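Local coordinates for hydroxyglutarate synthase (Pseudomonas putida, PDB 6W1G), which uses iron(II) and dioxygen to decarboxylate and hydroxylate 2-oxoadipate, giving D-2-hydroxyglutarate in a D-lysine catabolic pathway, at residues L309-A320 and Y333-F344. Numbering follows the deposited sequence.
Sequences LYDKLLDATRVA and YMALLQANFAEF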
loop_
_atom_site.group_PDB
_atom_site.type_symbol
_atom_site.label_atom_id
_atom_site.label_comp_id
_atom_site.label_asym_id
_atom_site.label_seq_id
_atom_site.Cartn_x
_atom_site.Cartn_y
_atom_site.Cartn_z
ATOM N N LEU A 309 -3.538 20.442 -3.492
ATOM C CA LEU A 309 -3.637 20.662 -4.931
ATOM C C LEU A 309 -4.187 19.427 -5.644
ATOM O O LEU A 309 -5.089 19.530 -6.479
ATOM C CB LEU A 309 -2.268 21.098 -5.452
ATOM C CG LEU A 309 -2.231 21.400 -6.937
ATOM C CD1 LEU A 309 -3.212 22.521 -7.360
ATOM C CD2 LEU A 309 -0.801 21.753 -7.343
ATOM N N TYR A 310 -3.678 18.240 -5.291
ATOM C CA TYR A 310 -4.191 17.000 -5.838
ATOM C C TYR A 310 -5.696 16.895 -5.636
ATOM O O TYR A 310 -6.457 16.568 -6.569
ATOM C CB TYR A 310 -3.446 15.836 -5.120
ATOM C CG TYR A 310 -3.935 14.491 -5.594
ATOM C CD1 TYR A 310 -3.364 13.889 -6.704
ATOM C CD2 TYR A 310 -4.984 13.829 -4.957
ATOM C CE1 TYR A 310 -3.835 12.697 -7.179
ATOM C CE2 TYR A 310 -5.460 12.616 -5.440
ATOM C CZ TYR A 310 -4.878 12.059 -6.559
ATOM O OH TYR A 310 -5.324 10.849 -7.050
ATOM N N ASP A 311 -6.135 17.077 -4.398
ATOM C CA ASP A 311 -7.553 16.896 -4.096
ATOM C C ASP A 311 -8.391 17.881 -4.902
ATOM O O ASP A 311 -9.473 17.536 -5.401
ATOM C CB ASP A 311 -7.783 17.064 -2.590
ATOM C CG ASP A 311 -7.081 15.986 -1.722
ATOM O OD1 ASP A 311 -6.561 14.987 -2.267
ATOM O OD2 ASP A 311 -7.063 16.157 -0.480
ATOM N N LYS A 312 -7.894 19.115 -5.060
ATOM C CA LYS A 312 -8.652 20.139 -5.770
ATOM C C LYS A 312 -8.838 19.768 -7.234
ATOM O O LYS A 312 -9.922 19.912 -7.795
ATOM C CB LYS A 312 -7.926 21.480 -5.678
ATOM C CG LYS A 312 -8.616 22.663 -6.333
ATOM C CD LYS A 312 -7.785 23.902 -6.124
ATOM C CE LYS A 312 -6.760 24.051 -7.228
ATOM N NZ LYS A 312 -6.935 25.366 -7.911
ATOM N N LEU A 313 -7.761 19.318 -7.869
ATOM C CA LEU A 313 -7.831 18.995 -9.285
ATOM C C LEU A 313 -8.629 17.723 -9.529
ATOM O O LEU A 313 -9.322 17.602 -10.548
ATOM C CB LEU A 313 -6.426 18.895 -9.855
ATOM C CG LEU A 313 -5.590 20.164 -9.652
ATOM C CD1 LEU A 313 -4.192 19.974 -10.165
ATOM C CD2 LEU A 313 -6.217 21.418 -10.293
ATOM N N LEU A 314 -8.529 16.750 -8.621
ATOM C CA LEU A 314 -9.346 15.548 -8.751
ATOM C C LEU A 314 -10.820 15.886 -8.585
ATOM O O LEU A 314 -11.661 15.425 -9.368
ATOM C CB LEU A 314 -8.849 14.500 -7.754
ATOM C CG LEU A 314 -9.639 13.204 -7.926
ATOM C CD1 LEU A 314 -9.466 12.510 -9.256
ATOM C CD2 LEU A 314 -9.239 12.265 -6.782
ATOM N N ASP A 315 -11.157 16.700 -7.583
ATOM C CA ASP A 315 -12.540 17.153 -7.419
ATOM C C ASP A 315 -13.058 17.874 -8.665
ATOM O O ASP A 315 -14.195 17.645 -9.088
ATOM C CB ASP A 315 -12.646 18.045 -6.183
ATOM C CG ASP A 315 -12.483 17.277 -4.876
ATOM O OD1 ASP A 315 -12.330 17.941 -3.832
ATOM O OD2 ASP A 315 -12.504 16.028 -4.891
ATOM N N ALA A 316 -12.240 18.731 -9.273
ATOM C CA ALA A 316 -12.682 19.460 -10.455
ATOM C C ALA A 316 -12.937 18.526 -11.624
ATOM O O ALA A 316 -13.882 18.743 -12.391
ATOM C CB ALA A 316 -11.661 20.533 -10.826
ATOM N N THR A 317 -12.145 17.467 -11.741
ATOM C CA THR A 317 -12.362 16.482 -12.782
ATOM C C THR A 317 -13.704 15.817 -12.586
ATOM O O THR A 317 -14.482 15.637 -13.533
ATOM C CB THR A 317 -11.270 15.424 -12.748
ATOM O OG1 THR A 317 -9.986 16.041 -12.934
ATOM C CG2 THR A 317 -11.499 14.387 -13.810
ATOM N N ARG A 318 -13.993 15.420 -11.348
ATOM C CA ARG A 318 -15.268 14.763 -11.074
ATOM C C ARG A 318 -16.455 15.679 -11.348
ATOM O O ARG A 318 -17.469 15.238 -11.901
ATOM C CB ARG A 318 -15.272 14.223 -9.650
ATOM C CG ARG A 318 -14.377 12.994 -9.537
ATOM C CD ARG A 318 -14.033 12.679 -8.110
ATOM N NE ARG A 318 -13.241 11.456 -7.997
ATOM C CZ ARG A 318 -12.737 10.991 -6.864
ATOM N NH1 ARG A 318 -12.934 11.649 -5.737
ATOM N NH2 ARG A 318 -12.036 9.868 -6.867
ATOM N N VAL A 319 -16.354 16.953 -10.978
ATOM C CA VAL A 319 -17.433 17.886 -11.288
ATOM C C VAL A 319 -17.660 17.974 -12.797
ATOM O O VAL A 319 -18.800 17.964 -13.269
ATOM C CB VAL A 319 -17.153 19.269 -10.683
ATOM C CG1 VAL A 319 -18.156 20.271 -11.203
ATOM C CG2 VAL A 319 -17.210 19.198 -9.166
ATOM N N ALA A 320 -16.573 18.064 -13.566
ATOM C CA ALA A 320 -16.676 18.215 -15.006
ATOM C C ALA A 320 -17.228 16.970 -15.648
ATOM O O ALA A 320 -17.811 17.041 -16.738
ATOM C CB ALA A 320 -15.301 18.473 -15.607
ATOM N N TYR A 333 -13.593 10.519 -19.012
ATOM C CA TYR A 333 -13.016 10.761 -17.694
ATOM C C TYR A 333 -11.509 10.949 -17.782
ATOM O O TYR A 333 -10.935 11.877 -17.198
ATOM C CB TYR A 333 -13.310 9.596 -16.748
ATOM C CG TYR A 333 -12.572 9.755 -15.439
ATOM C CD1 TYR A 333 -11.444 9.012 -15.182
ATOM C CD2 TYR A 333 -12.978 10.691 -14.483
ATOM C CE1 TYR A 333 -10.732 9.149 -13.986
ATOM C CE2 TYR A 333 -12.262 10.849 -13.296
ATOM C CZ TYR A 333 -11.152 10.069 -13.050
ATOM O OH TYR A 333 -10.469 10.227 -11.874
ATOM N N MET A 334 -10.834 10.025 -18.464
ATOM C CA MET A 334 -9.383 10.109 -18.548
ATOM C C MET A 334 -8.945 11.385 -19.258
ATOM O O MET A 334 -7.948 11.995 -18.884
ATOM C CB MET A 334 -8.827 8.817 -19.167
ATOM C CG MET A 334 -9.081 7.555 -18.311
ATOM S SD MET A 334 -8.420 7.564 -16.631
ATOM C CE MET A 334 -6.659 7.813 -16.872
ATOM N N ALA A 335 -9.722 11.852 -20.249
ATOM C CA ALA A 335 -9.414 13.105 -20.930
ATOM C C ALA A 335 -9.587 14.304 -19.993
ATOM O O ALA A 335 -8.730 15.198 -19.948
ATOM C CB ALA A 335 -10.278 13.243 -22.185
ATOM N N LEU A 336 -10.668 14.327 -19.217
ATOM C CA LEU A 336 -10.894 15.421 -18.282
ATOM C C LEU A 336 -9.848 15.425 -17.179
ATOM O O LEU A 336 -9.410 16.493 -16.720
ATOM C CB LEU A 336 -12.262 15.258 -17.645
ATOM C CG LEU A 336 -13.469 15.551 -18.534
ATOM C CD1 LEU A 336 -14.715 15.095 -17.822
ATOM C CD2 LEU A 336 -13.510 17.024 -18.821
ATOM N N LEU A 337 -9.462 14.247 -16.718
ATOM C CA LEU A 337 -8.427 14.147 -15.693
ATOM C C LEU A 337 -7.128 14.768 -16.164
ATOM O O LEU A 337 -6.485 15.527 -15.416
ATOM C CB LEU A 337 -8.241 12.679 -15.338
ATOM C CG LEU A 337 -7.285 12.357 -14.212
ATOM C CD1 LEU A 337 -7.886 12.800 -12.905
ATOM C CD2 LEU A 337 -6.966 10.867 -14.221
ATOM N N GLN A 338 -6.690 14.426 -17.378
ATOM C CA GLN A 338 -5.468 15.010 -17.902
ATOM C C GLN A 338 -5.591 16.523 -18.004
ATOM O O GLN A 338 -4.680 17.261 -17.598
ATOM C CB GLN A 338 -5.089 14.355 -19.230
ATOM C CG GLN A 338 -3.623 14.687 -19.740
ATOM C CD GLN A 338 -2.459 14.742 -18.685
ATOM O OE1 GLN A 338 -1.861 13.711 -18.333
ATOM N NE2 GLN A 338 -2.115 15.964 -18.210
ATOM N N ALA A 339 -6.718 17.013 -18.515
ATOM C CA ALA A 339 -6.877 18.449 -18.675
ATOM C C ALA A 339 -6.786 19.170 -17.338
ATOM O O ALA A 339 -6.094 20.183 -17.222
ATOM C CB ALA A 339 -8.197 18.728 -19.386
ATOM N N ASN A 340 -7.467 18.660 -16.316
ATOM C CA ASN A 340 -7.492 19.350 -15.035
ATOM C C ASN A 340 -6.154 19.243 -14.302
ATOM O O ASN A 340 -5.786 20.164 -13.571
ATOM C CB ASN A 340 -8.628 18.786 -14.182
ATOM C CG ASN A 340 -9.987 19.372 -14.549
ATOM O OD1 ASN A 340 -10.364 20.425 -14.049
ATOM N ND2 ASN A 340 -10.731 18.681 -15.410
ATOM N N PHE A 341 -5.404 18.164 -14.502
ATOM C CA PHE A 341 -4.153 17.990 -13.760
ATOM C C PHE A 341 -2.986 18.679 -14.442
ATOM O O PHE A 341 -1.871 18.643 -13.921
ATOM C CB PHE A 341 -3.845 16.508 -13.512
ATOM C CG PHE A 341 -4.309 16.033 -12.169
ATOM C CD1 PHE A 341 -5.612 15.621 -11.988
ATOM C CD2 PHE A 341 -3.457 16.021 -11.092
ATOM C CE1 PHE A 341 -6.055 15.217 -10.760
ATOM C CE2 PHE A 341 -3.880 15.609 -9.861
ATOM C CZ PHE A 341 -5.172 15.176 -9.685
ATOM N N ALA A 342 -3.225 19.314 -15.601
ATOM C CA ALA A 342 -2.195 20.178 -16.179
ATOM C C ALA A 342 -1.700 21.232 -15.193
ATOM O O ALA A 342 -0.563 21.701 -15.329
ATOM C CB ALA A 342 -2.733 20.865 -17.444
ATOM N N GLU A 343 -2.520 21.624 -14.221
ATOM C CA GLU A 343 -2.161 22.619 -13.217
ATOM C C GLU A 343 -1.224 22.098 -12.132
ATOM O O GLU A 343 -0.706 22.904 -11.348
ATOM C CB GLU A 343 -3.453 23.095 -12.557
ATOM C CG GLU A 343 -3.302 24.120 -11.457
ATOM C CD GLU A 343 -4.629 24.666 -10.966
ATOM O OE1 GLU A 343 -5.591 24.735 -11.765
ATOM O OE2 GLU A 343 -4.691 25.020 -9.771
ATOM N N PHE A 344 -0.996 20.803 -12.057
ATOM C CA PHE A 344 -0.064 20.264 -11.081
ATOM C C PHE A 344 1.310 20.215 -11.737
ATOM O O PHE A 344 1.498 19.452 -12.693
ATOM C CB PHE A 344 -0.492 18.870 -10.630
ATOM C CG PHE A 344 0.088 18.482 -9.287
ATOM C CD1 PHE A 344 1.466 18.369 -9.112
ATOM C CD2 PHE A 344 -0.728 18.286 -8.188
ATOM C CE1 PHE A 344 2.003 18.069 -7.872
ATOM C CE2 PHE A 344 -0.201 17.980 -6.944
ATOM C CZ PHE A 344 1.169 17.855 -6.783
HETATM O O HOH W 1 -11.435 9.065 -9.336
#
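The helix through L309-A320 and the one through Y333-F341 run at 140° to each other, their axes 8.8 Å apart at closest approach, and T317 and L337 form the tightest backbone pair, CA atoms 5.4 Å apart. T317 is a knob in the hole made by Y333, L336, L337 and N340. Its CG2 enters against the L337 backbone, while OG1, beside its own backbone N (chi1 -59°), bonds back to L313 O and lies 3.3 Å from N340 CB. N340 ND2 turns back to L336 O, above the carbonyl plane, with an N-H...O angle of 166°. With an alanine here, L336 O would lose this donor and a gap would probably open beside A316, whose CB packs on N340 OD1. The pair is an antiparallel helical hairpin, its centre about 23 Å from that of the chain, and a type I turn, F341 to F344, leads on from its second arm. That turn brings two rings onto the first helix: L313 CB stands 3.8 Å from the F341 ring centroid, over the face, and L309 CD2 covers F344 nearer its rim. F341 also directs an edge at the face of Y310 in an offset edge-to-face pair. On the exposed flank K312 NZ meets E343 OE2 from the syn side at 2.9 Å, a salt bridge; at the other end a water joins R318 NH2 to Y333 OH.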